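Local coordinates for protein beta-1,4-mannanase (Caldicellulosiruptor saccharolyticus, PDB 1PMH) that probably serves as the mannan-binding module of a beta-1,4-mannan-degrading enzyme, holding chains of linked mannose such as mannohexaose, at residues A[54-58]-A[163-168]; A[65-69]-A[155-159]; A[86-92]-A[172-178]; A[101-106]-A[117-123]. All coordinates share one frame; numbering follows the deposited sequence.

Interaction 1: A[54-58]-A[163-168]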
# COMPACT_ATOMS: atom_id res chain seq x y z
N PHE A 54 -3.92 -6.97 14.01
CA PHE A 54 -2.71 -7.76 14.23
C PHE A 54 -2.79 -8.43 15.59
O PHE A 54 -3.33 -7.86 16.51
CB PHE A 54 -1.45 -6.91 14.12
CG PHE A 54 -1.23 -6.23 12.79
CD1 PHE A 54 -1.43 -6.90 11.61
CD2 PHE A 54 -0.79 -4.93 12.75
CE1 PHE A 54 -1.13 -6.26 10.39
CE2 PHE A 54 -0.50 -4.30 11.55
CZ PHE A 54 -0.70 -4.98 10.39
N ASN A 55 -2.20 -9.62 15.66
CA ASN A 55 -2.14 -10.41 16.90
C ASN A 55 -0.73 -10.33 17.50
O ASN A 55 0.26 -10.64 16.83
CB ASN A 55 -2.44 -11.86 16.53
CG ASN A 55 -2.65 -12.75 17.75
OD1 ASN A 55 -1.93 -12.61 18.72
ND2 ASN A 55 -3.69 -13.59 17.72
N PRO A 56 -0.64 -9.88 18.75
CA PRO A 56 0.70 -9.62 19.30
C PRO A 56 1.58 -10.87 19.51
O PRO A 56 2.78 -10.78 19.69
CB PRO A 56 0.36 -8.91 20.63
CG PRO A 56 -0.99 -9.44 20.99
CD PRO A 56 -1.73 -9.51 19.68
N ASN A 57 0.96 -12.04 19.49
CA ASN A 57 1.70 -13.28 19.62
C ASN A 57 2.26 -13.79 18.31
O ASN A 57 2.96 -14.81 18.29
CB ASN A 57 0.78 -14.34 20.20
CG ASN A 57 0.30 -13.97 21.60
OD1 ASN A 57 1.12 -13.57 22.44
ND2 ASN A 57 -0.91 -13.92 21.86
N ASN A 58 2.06 -13.08 17.22
CA ASN A 58 2.52 -13.48 15.91
C ASN A 58 3.59 -12.52 15.41
O ASN A 58 3.26 -11.34 15.26
CB ASN A 58 1.29 -13.51 15.02
CG ASN A 58 1.56 -14.13 13.63
OD1 ASN A 58 2.72 -14.18 13.24
ND2 ASN A 58 0.57 -14.53 12.99
N ALA A 163 2.49 -7.07 7.36
CA ALA A 163 2.65 -8.14 8.34
C ALA A 163 2.89 -7.56 9.70
O ALA A 163 3.88 -6.87 9.94
CB ALA A 163 3.80 -9.10 7.97
N GLY A 164 1.99 -7.86 10.62
CA GLY A 164 2.22 -7.46 12.01
C GLY A 164 3.42 -8.20 12.59
O GLY A 164 3.56 -9.40 12.44
N GLN A 165 4.26 -7.48 13.29
CA GLN A 165 5.45 -8.06 13.94
C GLN A 165 5.28 -7.88 15.44
O GLN A 165 5.64 -6.88 16.04
CB GLN A 165 6.73 -7.41 13.44
CG GLN A 165 7.04 -7.66 11.97
CD GLN A 165 8.31 -7.03 11.52
OE1 GLN A 165 8.28 -5.83 11.18
NE2 GLN A 165 9.39 -7.74 11.53
N ASN A 166 4.60 -8.86 16.02
CA ASN A 166 4.21 -8.80 17.44
C ASN A 166 3.42 -7.54 17.72
O ASN A 166 3.54 -6.96 18.79
CB ASN A 166 5.41 -8.94 18.38
CG ASN A 166 6.25 -10.14 18.03
OD1 ASN A 166 5.70 -11.23 17.99
ND2 ASN A 166 7.47 -9.93 17.59
N SER A 167 2.55 -7.13 16.79
CA SER A 167 1.71 -5.96 16.97
C SER A 167 0.34 -6.35 17.52
O SER A 167 -0.22 -7.38 17.16
CB SER A 167 1.51 -5.26 15.63
OG SER A 167 0.63 -4.16 15.72
N ASN A 168 -0.24 -5.46 18.32
CA ASN A 168 -1.65 -5.54 18.71
C ASN A 168 -2.49 -4.43 18.10
O ASN A 168 -3.63 -4.18 18.56
CB ASN A 168 -1.83 -5.57 20.23
CG ASN A 168 -1.35 -4.34 20.92
OD1 ASN A 168 -0.83 -3.40 20.26
ND2 ASN A 168 -1.47 -4.21 22.18
O HOH W 1 1.43 -9.05 14.84
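One face of the F54 ring rests on the backbone of G164, whose CA lies 3.7 Å from the centroid of the F54 ring and nearly over its centre, a CH-pi contact. At the ring edge, close to the plane, S167 OG comes to 3.4 Å from F54 CD2; this hydroxyl is hydrogen-bonded to the backbone N of Y169. F54 reaches the strand end because its CG stands opposite the carbonyl carbon and beside the backbone N (chi1 -60°), and glycine suits position 164 because it brings no side chain to the side that the ring occupies.

Beyond the ring the contact turns polar. Residues 55-58 form a type I beta turn, with P56 fitting its second position and N58 N bonded to N55 O at 3.1 Å. N55 also makes an Asx turn, N55 OD1 accepting from N57 N at 3.0 Å. From the turn, N58 O accepts a hydrogen bond from N166 N at 2.9 Å. N166 has a positive phi, which asparagine tolerates well, and N166 CA approaches P56 O at 3.3 Å. Water 1 makes a second bridge, donating to N55 O at 2.8 Å and accepting from S167 N at 3.0 Å.

Q165 turns away from the turn, sending OE1 to N121 N and touching a mannose. The chemistry thus divides: an aromatic face on bare backbone at the buried end, and backbone groups linked directly or through water at the exposed one, an arrangement that tethers the 55-58 turn to the strand end beside the sugar.

Interaction 2: A[65-69]-A[155-159]; sequences LGTWI and RAQLV. Unlike the reference sequence in segment 65-69: I69 (reference Phe). With EDO (1,2-ethanediol), chain G.
This contact belongs to the sheet that carries the glycan site: W68, on strand 61-68, meets R155 and Q157, on strand 153-165, and R155 is one of the residues lining the sugar pocket. The strands run antiparallel. T67 and L158 form a hydrogen-bonded pair, T67 N to L158 O and L158 N to T67 O both at 2.9 Å, and I69 N reaches A156 O at 2.9 Å.

The indole of W68 meets both Q157 and R155. Q157 CB stands over one face, 3.6 Å from the centroid of the six-membered ring of W68, and the Q157 amide lies stacked near the indole, the two planes only 22° apart. R155 meets the same indole at its rim: W68 CH2 is 3.5 Å from R155 CZ, above the guanidinium face, with the planes 74° apart. R155 NH1 gives Q157 OE1 a weak hydrogen bond of 3.3 Å, but its firmer partners are N110 O for NH1 and the carboxylate of E74, which forms a salt bridge with NE. N110 ND2 also holds Q157 OE1, and A22 O accepts from Q157 NE2.

A 1,2-ethanediol, probably from the crystallisation liquor, takes a bond from Q157 NE2 to its O1 at 3.0 Å and one from W68 N to its O2. On the other side of the sheet T67 and L158 lie side by side, L158 packing on V178. One face of the pair leads to the sugar pocket and the other packs against the second sheet, as in a jellyroll beta-sandwich binding module.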
# COMPACT_ATOMS: atom_id res chain seq x y z
N LEU A 65 -2.71 -7.57 -0.27
CA LEU A 65 -3.65 -6.71 -0.97
C LEU A 65 -3.15 -6.59 -2.40
O LEU A 65 -2.03 -6.21 -2.59
CB LEU A 65 -3.65 -5.34 -0.28
CG LEU A 65 -4.52 -4.29 -0.91
CD1 LEU A 65 -6.00 -4.47 -0.55
CD2 LEU A 65 -4.00 -2.92 -0.48
N GLY A 66 -4.00 -6.83 -3.38
CA GLY A 66 -3.60 -6.71 -4.76
C GLY A 66 -4.49 -5.81 -5.57
O GLY A 66 -5.66 -5.61 -5.26
N THR A 67 -3.94 -5.30 -6.68
CA THR A 67 -4.73 -4.68 -7.71
C THR A 67 -4.19 -5.11 -9.07
O THR A 67 -2.99 -5.28 -9.22
CB THR A 67 -4.80 -3.14 -7.57
OG1 THR A 67 -5.78 -2.62 -8.49
CG2 THR A 67 -3.48 -2.47 -7.85
N TRP A 68 -5.07 -5.26 -10.03
CA TRP A 68 -4.70 -5.49 -11.39
C TRP A 68 -4.72 -4.17 -12.08
O TRP A 68 -5.72 -3.43 -12.05
CB TRP A 68 -5.69 -6.45 -12.06
CG TRP A 68 -5.50 -7.86 -11.60
CD1 TRP A 68 -6.25 -8.54 -10.69
CD2 TRP A 68 -4.51 -8.76 -12.05
NE1 TRP A 68 -5.78 -9.82 -10.52
CE2 TRP A 68 -4.70 -9.98 -11.35
CE3 TRP A 68 -3.47 -8.68 -13.00
CZ2 TRP A 68 -3.89 -11.09 -11.57
CZ3 TRP A 68 -2.68 -9.78 -13.22
CH2 TRP A 68 -2.87 -10.96 -12.48
N ILE A 69 -3.65 -3.82 -12.72
CA ILE A 69 -3.65 -2.63 -13.53
C ILE A 69 -4.77 -2.66 -14.57
O ILE A 69 -4.99 -3.66 -15.25
CB ILE A 69 -2.26 -2.37 -14.12
CG1 ILE A 69 -1.14 -2.53 -13.08
CG2 ILE A 69 -2.16 -1.00 -14.77
CD1 ILE A 69 -1.14 -1.62 -11.91
N ARG A 155 3.27 -9.65 -15.71
CA ARG A 155 1.98 -9.86 -15.10
C ARG A 155 1.61 -8.66 -14.24
O ARG A 155 2.37 -8.27 -13.37
CB ARG A 155 2.04 -11.13 -14.27
CG ARG A 155 0.74 -11.64 -13.74
CD ARG A 155 0.93 -13.05 -13.18
NE ARG A 155 -0.29 -13.63 -12.64
CZ ARG A 155 -0.71 -13.45 -11.40
NH1 ARG A 155 -0.04 -12.69 -10.54
NH2 ARG A 155 -1.85 -14.02 -11.04
N ALA A 156 0.44 -8.09 -14.49
CA ALA A 156 0.11 -6.73 -14.08
C ALA A 156 -0.56 -6.62 -12.72
O ALA A 156 -1.51 -5.84 -12.57
CB ALA A 156 -0.72 -6.06 -15.11
N GLN A 157 -0.10 -7.42 -11.76
CA GLN A 157 -0.69 -7.37 -10.42
C GLN A 157 0.33 -6.73 -9.47
O GLN A 157 1.42 -7.26 -9.26
CB GLN A 157 -1.11 -8.76 -9.97
CG GLN A 157 -1.92 -8.67 -8.69
CD GLN A 157 -2.28 -10.01 -8.12
OE1 GLN A 157 -1.44 -10.93 -8.06
NE2 GLN A 157 -3.53 -10.17 -7.68
N LEU A 158 -0.09 -5.62 -8.88
CA LEU A 158 0.70 -4.95 -7.85
C LEU A 158 0.15 -5.43 -6.52
O LEU A 158 -1.06 -5.41 -6.32
CB LEU A 158 0.53 -3.45 -8.00
CG LEU A 158 1.31 -2.51 -7.13
CD1 LEU A 158 2.79 -2.63 -7.29
CD2 LEU A 158 0.84 -1.09 -7.38
N VAL A 159 1.06 -5.81 -5.62
CA VAL A 159 0.71 -6.33 -4.32
C VAL A 159 1.38 -5.50 -3.24
O VAL A 159 2.59 -5.24 -3.32
CB VAL A 159 1.05 -7.80 -4.18
CG1 VAL A 159 0.77 -8.31 -2.77
CG2 VAL A 159 0.29 -8.64 -5.22
C1 EDO G . -7.00 -7.67 -6.66
O1 EDO G . -5.87 -8.38 -7.15
C2 EDO G . -8.06 -7.35 -7.70
O2 EDO G . -7.71 -6.41 -8.69

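Interaction 3: A[86-92]-A[172-178]. With CA (calcium ion), chain C.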
# COMPACT_ATOMS: atom_id res chain seq x y z
N GLU A 86 5.58 4.40 -6.47
CA GLU A 86 5.51 5.34 -5.37
C GLU A 86 4.18 5.18 -4.65
O GLU A 86 3.18 4.79 -5.26
CB GLU A 86 5.60 6.76 -5.94
CG GLU A 86 5.74 7.84 -4.89
CD GLU A 86 6.06 9.16 -5.52
OE1 GLU A 86 6.83 9.15 -6.53
OE2 GLU A 86 5.63 10.20 -4.95
N PHE A 87 4.12 5.47 -3.36
CA PHE A 87 2.89 5.37 -2.59
C PHE A 87 3.00 6.23 -1.35
O PHE A 87 4.11 6.57 -0.90
CB PHE A 87 2.62 3.91 -2.21
CG PHE A 87 3.64 3.37 -1.25
CD1 PHE A 87 3.46 3.54 0.12
CD2 PHE A 87 4.83 2.84 -1.72
CE1 PHE A 87 4.45 3.20 0.99
CE2 PHE A 87 5.83 2.49 -0.81
CZ PHE A 87 5.63 2.65 0.53
N GLU A 88 1.83 6.53 -0.77
CA GLU A 88 1.72 7.14 0.55
C GLU A 88 0.87 6.22 1.41
O GLU A 88 -0.18 5.76 1.00
CB GLU A 88 1.06 8.53 0.45
CG GLU A 88 1.85 9.54 -0.38
CD GLU A 88 1.20 10.91 -0.47
OE1 GLU A 88 1.12 11.56 0.58
OE2 GLU A 88 0.88 11.37 -1.60
N MSE A 89 1.32 6.06 2.64
CA MSE A 89 0.67 5.22 3.64
C MSE A 89 0.47 6.03 4.89
O MSE A 89 1.37 6.75 5.31
CB MSE A 89 1.57 4.03 3.87
CG MSE A 89 1.07 3.05 4.83
SE MSE A 89 2.41 1.66 5.17
CE MSE A 89 2.68 1.12 3.60
N PHE A 90 -0.71 5.89 5.52
CA PHE A 90 -1.11 6.71 6.66
C PHE A 90 -1.61 5.79 7.77
O PHE A 90 -2.50 4.99 7.52
CB PHE A 90 -2.25 7.70 6.31
CG PHE A 90 -1.96 8.56 5.10
CD1 PHE A 90 -2.06 8.06 3.83
CD2 PHE A 90 -1.63 9.88 5.26
CE1 PHE A 90 -1.76 8.82 2.73
CE2 PHE A 90 -1.33 10.66 4.15
CZ PHE A 90 -1.38 10.11 2.90
N ILE A 91 -1.12 6.00 8.99
CA ILE A 91 -1.61 5.22 10.13
C ILE A 91 -1.92 6.23 11.23
O ILE A 91 -1.06 7.02 11.59
CB ILE A 91 -0.60 4.18 10.65
CG1 ILE A 91 0.07 3.40 9.51
CG2 ILE A 91 -1.31 3.27 11.61
CD1 ILE A 91 1.40 3.94 9.00
N PRO A 92 -3.13 6.21 11.81
CA PRO A 92 -3.47 7.13 12.93
C PRO A 92 -2.36 7.06 13.99
O PRO A 92 -2.10 6.00 14.57
CB PRO A 92 -4.79 6.57 13.43
CG PRO A 92 -5.38 5.92 12.30
CD PRO A 92 -4.30 5.37 11.46
N PRO A 172 -7.37 1.33 11.21
CA PRO A 172 -7.11 1.53 9.79
C PRO A 172 -5.66 1.79 9.45
O PRO A 172 -4.91 2.38 10.24
CB PRO A 172 -7.98 2.72 9.46
CG PRO A 172 -8.03 3.52 10.71
CD PRO A 172 -8.06 2.49 11.82
N ILE A 173 -5.29 1.39 8.24
CA ILE A 173 -4.10 1.85 7.54
C ILE A 173 -4.64 2.34 6.20
O ILE A 173 -5.43 1.64 5.56
CB ILE A 173 -3.08 0.74 7.34
CG1 ILE A 173 -2.54 0.23 8.67
CG2 ILE A 173 -1.92 1.23 6.43
CD1 ILE A 173 -1.56 -0.93 8.61
N TYR A 174 -4.22 3.53 5.77
CA TYR A 174 -4.69 4.06 4.50
C TYR A 174 -3.57 4.06 3.49
O TYR A 174 -2.40 4.31 3.81
CB TYR A 174 -5.24 5.48 4.64
CG TYR A 174 -6.31 5.68 5.67
CD1 TYR A 174 -6.00 5.81 7.02
CD2 TYR A 174 -7.67 5.79 5.31
CE1 TYR A 174 -7.00 6.03 7.98
CE2 TYR A 174 -8.65 5.98 6.28
CZ TYR A 174 -8.33 6.09 7.60
OH TYR A 174 -9.26 6.31 8.58
N LEU A 175 -3.92 3.82 2.25
CA LEU A 175 -3.04 4.00 1.12
C LEU A 175 -3.62 5.07 0.21
O LEU A 175 -4.83 5.17 0.01
CB LEU A 175 -2.87 2.74 0.30
CG LEU A 175 -2.09 1.64 0.91
CD1 LEU A 175 -2.13 0.42 -0.01
CD2 LEU A 175 -0.63 2.04 1.14
N ASP A 176 -2.74 5.86 -0.39
CA ASP A 176 -3.18 6.82 -1.41
C ASP A 176 -2.03 7.05 -2.37
O ASP A 176 -0.86 6.77 -2.09
CB ASP A 176 -3.65 8.14 -0.77
CG ASP A 176 -4.65 8.93 -1.58
OD1 ASP A 176 -4.99 8.54 -2.71
OD2 ASP A 176 -5.11 9.98 -1.11
N ASN A 177 -2.39 7.65 -3.50
CA ASN A 177 -1.39 8.11 -4.47
C ASN A 177 -0.37 7.03 -4.80
O ASN A 177 0.85 7.25 -4.79
CB ASN A 177 -0.74 9.39 -3.97
CG ASN A 177 -1.74 10.52 -3.91
OD1 ASN A 177 -2.69 10.58 -4.69
ND2 ASN A 177 -1.55 11.44 -2.99
N VAL A 178 -0.92 5.87 -5.14
CA VAL A 178 -0.06 4.78 -5.62
C VAL A 178 0.16 5.06 -7.10
O VAL A 178 -0.78 5.11 -7.85
CB VAL A 178 -0.75 3.43 -5.38
CG1 VAL A 178 0.09 2.32 -6.02
CG2 VAL A 178 -0.98 3.20 -3.87
CA CA C . -6.70 10.30 -3.07
O HOH W 2 -5.17 11.53 -4.30
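Two strands of the sheet that bears the calcium site, 84-92 and 172-181, pair antiparallel here, and D176 takes the metal directly. F90 and Y174 form a hydrogen-bonded pair, F90 N to Y174 O and Y174 N to F90 O both at 2.9 Å; E88 and D176 are linked in the same reciprocal way.

D176 grips the calcium ion with both carboxylate oxygens, OD1 and OD2 each 2.5 Å from the metal, as suits a hard, oxygen-loving cation. D10 O, E12, N44 and Y46 O supply the remaining protein ligands, and water 2 adds another at 2.3 Å from the calcium. N177 acts from the second shell. N177 OD1 accepts from water 2 at 2.7 Å, while N177 ND2 donates to E88 OE2 at 2.8 Å in the conformer of E88 described, one of two. Together these partners help to set the rotation of the amide. N177 also has a positive phi, and its N bonds to D176 OD1.

Selenomethionine M89 turns to the other side, where M89 CG packs 3.8 Å from I173 CG2 and its CB lies beside L175 CD2, long flexible and branched chains filling the interior together. F90 and Y174 cross at about a right angle on the calcium side. The pairing is that of neighbouring strands in one sheet of a jellyroll beta-sandwich, with the calcium site on one face and the apolar interior on the other.

Interaction 4: A[101-106]-A[117-123]. Unlike the reference sequence in segment 101-106: A104 (reference Pro). With BMA (beta-D-mannopyranose), chain B; BMA (beta-D-mannopyranose), chain D.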
# COMPACT_ATOMS: atom_id res chain seq x y z
N GLY A 101 4.70 -3.48 19.51
CA GLY A 101 5.33 -4.05 18.34
C GLY A 101 5.35 -3.08 17.18
O GLY A 101 5.50 -1.89 17.36
N GLY A 102 5.26 -3.61 15.97
CA GLY A 102 5.28 -2.80 14.77
C GLY A 102 4.86 -3.66 13.61
O GLY A 102 4.32 -4.72 13.82
N PHE A 103 5.00 -3.16 12.41
CA PHE A 103 4.64 -3.94 11.25
C PHE A 103 5.66 -3.76 10.14
O PHE A 103 6.43 -2.82 10.11
CB PHE A 103 3.19 -3.67 10.79
CG PHE A 103 2.96 -2.35 10.09
CD1 PHE A 103 3.06 -2.26 8.73
CD2 PHE A 103 2.58 -1.22 10.80
CE1 PHE A 103 2.84 -1.09 8.06
CE2 PHE A 103 2.34 -0.04 10.13
CZ PHE A 103 2.49 0.01 8.76
N ALA A 104 5.62 -4.71 9.22
CA ALA A 104 6.42 -4.70 8.01
C ALA A 104 5.49 -4.54 6.82
O ALA A 104 4.32 -4.91 6.86
CB ALA A 104 7.20 -6.00 7.91
N TYR A 105 6.02 -4.03 5.73
CA TYR A 105 5.31 -4.02 4.47
C TYR A 105 6.28 -4.31 3.34
O TYR A 105 7.50 -4.10 3.43
CB TYR A 105 4.49 -2.75 4.23
CG TYR A 105 5.37 -1.56 3.94
CD1 TYR A 105 5.74 -1.29 2.65
CD2 TYR A 105 5.86 -0.74 4.93
CE1 TYR A 105 6.60 -0.23 2.35
CE2 TYR A 105 6.69 0.33 4.66
CZ TYR A 105 7.11 0.55 3.37
OH TYR A 105 7.94 1.59 3.03
N LYS A 106 5.70 -4.80 2.25
CA LYS A 106 6.41 -5.04 1.00
C LYS A 106 5.56 -4.53 -0.15
O LYS A 106 4.35 -4.60 -0.10
CB LYS A 106 6.74 -6.50 0.78
CG LYS A 106 7.46 -7.19 1.91
CD LYS A 106 7.97 -8.57 1.55
CE LYS A 106 8.87 -9.17 2.62
NZ LYS A 106 9.37 -10.51 2.18
N GLY A 117 10.51 -3.40 -2.88
CA GLY A 117 11.05 -2.83 -1.69
C GLY A 117 10.21 -3.24 -0.50
O GLY A 117 9.14 -3.82 -0.64
N SER A 118 10.78 -2.99 0.67
CA SER A 118 10.17 -3.37 1.92
C SER A 118 10.75 -2.57 3.04
O SER A 118 11.86 -2.05 2.93
CB SER A 118 10.39 -4.85 2.17
OG SER A 118 11.76 -5.16 2.21
N GLU A 119 9.98 -2.53 4.14
CA GLU A 119 10.49 -2.04 5.40
C GLU A 119 9.94 -2.89 6.53
O GLU A 119 8.83 -3.41 6.46
CB GLU A 119 10.13 -0.61 5.69
CG GLU A 119 10.68 0.41 4.70
CD GLU A 119 10.52 1.81 5.28
OE1 GLU A 119 11.45 2.23 6.04
OE2 GLU A 119 9.48 2.47 5.01
N PHE A 120 10.78 -3.06 7.53
CA PHE A 120 10.47 -3.83 8.71
C PHE A 120 10.39 -2.94 9.94
O PHE A 120 10.99 -1.89 9.99
CB PHE A 120 11.55 -4.91 8.94
CG PHE A 120 11.61 -5.89 7.82
CD1 PHE A 120 12.32 -5.62 6.65
CD2 PHE A 120 10.99 -7.10 7.95
CE1 PHE A 120 12.32 -6.56 5.64
CE2 PHE A 120 11.01 -8.03 6.95
CZ PHE A 120 11.63 -7.75 5.77
N ASN A 121 9.65 -3.42 10.93
CA ASN A 121 9.59 -2.78 12.25
C ASN A 121 9.15 -1.33 12.20
O ASN A 121 9.73 -0.47 12.88
CB ASN A 121 10.92 -2.93 12.97
CG ASN A 121 11.28 -4.37 13.15
OD1 ASN A 121 12.25 -4.84 12.57
ND2 ASN A 121 10.44 -5.11 13.87
N ILE A 122 8.16 -1.07 11.37
CA ILE A 122 7.55 0.26 11.34
C ILE A 122 6.76 0.47 12.63
O ILE A 122 5.91 -0.35 13.02
CB ILE A 122 6.58 0.39 10.13
CG1 ILE A 122 7.34 0.22 8.82
CG2 ILE A 122 5.81 1.69 10.15
CD1 ILE A 122 8.40 1.27 8.54
N THR A 123 7.04 1.61 13.26
CA THR A 123 6.29 2.08 14.41
C THR A 123 5.85 3.52 14.19
O THR A 123 6.14 4.09 13.14
CB THR A 123 7.14 1.99 15.69
OG1 THR A 123 8.26 2.86 15.54
CG2 THR A 123 7.70 0.58 15.89
C1 BMA B . 8.13 -13.50 3.49
C2 BMA B . 6.81 -13.06 2.94
C3 BMA B . 6.37 -14.10 1.92
C4 BMA B . 7.49 -14.31 0.88
C5 BMA B . 8.82 -14.57 1.55
C6 BMA B . 9.92 -14.60 0.50
O2 BMA B . 6.94 -11.80 2.32
O3 BMA B . 5.11 -13.70 1.36
O4 BMA B . 7.25 -15.50 0.18
O5 BMA B . 9.12 -13.55 2.47
O6 BMA B . 11.08 -15.04 1.11
C1 BMA D . 10.81 -12.51 7.73
C2 BMA D . 11.56 -12.05 6.50
C3 BMA D . 10.55 -11.83 5.38
C4 BMA D . 9.60 -12.98 5.27
C5 BMA D . 8.95 -13.35 6.61
C6 BMA D . 8.04 -14.55 6.57
O2 BMA D . 12.45 -13.07 6.10
O3 BMA D . 11.18 -11.49 4.15
O4 BMA D . 8.59 -12.54 4.39
O5 BMA D . 9.97 -13.62 7.56
O6 BMA D . 8.70 -15.67 6.03
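Reciprocal backbone bonds tie F103 to I122 and Y105 to E119. F103 N donates to I122 O at 3.0 Å, and I122 N returns a bond to F103 O at 2.8 Å. The register slips by one residue between these pairs.

A side-chain hydrogen bond joins the strands as well: Y105 OH donates to E119 OE2 at 2.7 Å, meeting the anti lone pair of that oxygen. The two side chains run side by side with ring and carboxylate 88° apart. Y105 takes the chi1 that places CG between the backbone N and carbonyl carbon (72°), which swings its ring back over the partner strand, so that E119 N lies above one ring face.

These strands, 102-109 and 114-122, form a beta hairpin, and the slip is a G1 beta bulge in which N121 and I122 both face F103. N121 carries the positive phi of that position, which asparagine accepts readily.

Apolar contacts flank the bulge. I122 CB sits 4.2 Å from the centroid of the F103 ring, over its face, and on the sugar side A104 CB meets F120 CD2 at 3.9 Å.

Ligand bonds come from K106, whose chain is extended from CG to its ammonium. K106 NZ donates to O3 of one mannose (chain D) at 2.8 Å and to O2 of the next (chain B) at 2.8 Å. K106 NZ also donates to O4 of the chain D mannose, the oxygen linking the two sugars, so the lysine straddles their joint. E115 forms a salt bridge with the same ammonium.

How the interactions relate
Interactions 1 and 2 use opposite ends of strand 153-165, their centres about 25 Å apart. Interaction 4 lies on the neighbouring hairpin of the same sheet, its centre about 11 Å from that of interaction 1, and touches it where Q165 N meets G102 O at 2.8 Å. Interaction 3 belongs to the other sheet. Along the chain, 54-58 and 65-69 come first, then 86-92, the hairpin of interaction 4, 155-159, 163-168 and 172-178, so interaction 3 crosses interactions 1 and 2. The two sheets meet where L158 and L65 pack on V178 and L175, and where M89 lies against F103 and Y105: one sheet bears the calcium, the other the mannan chain.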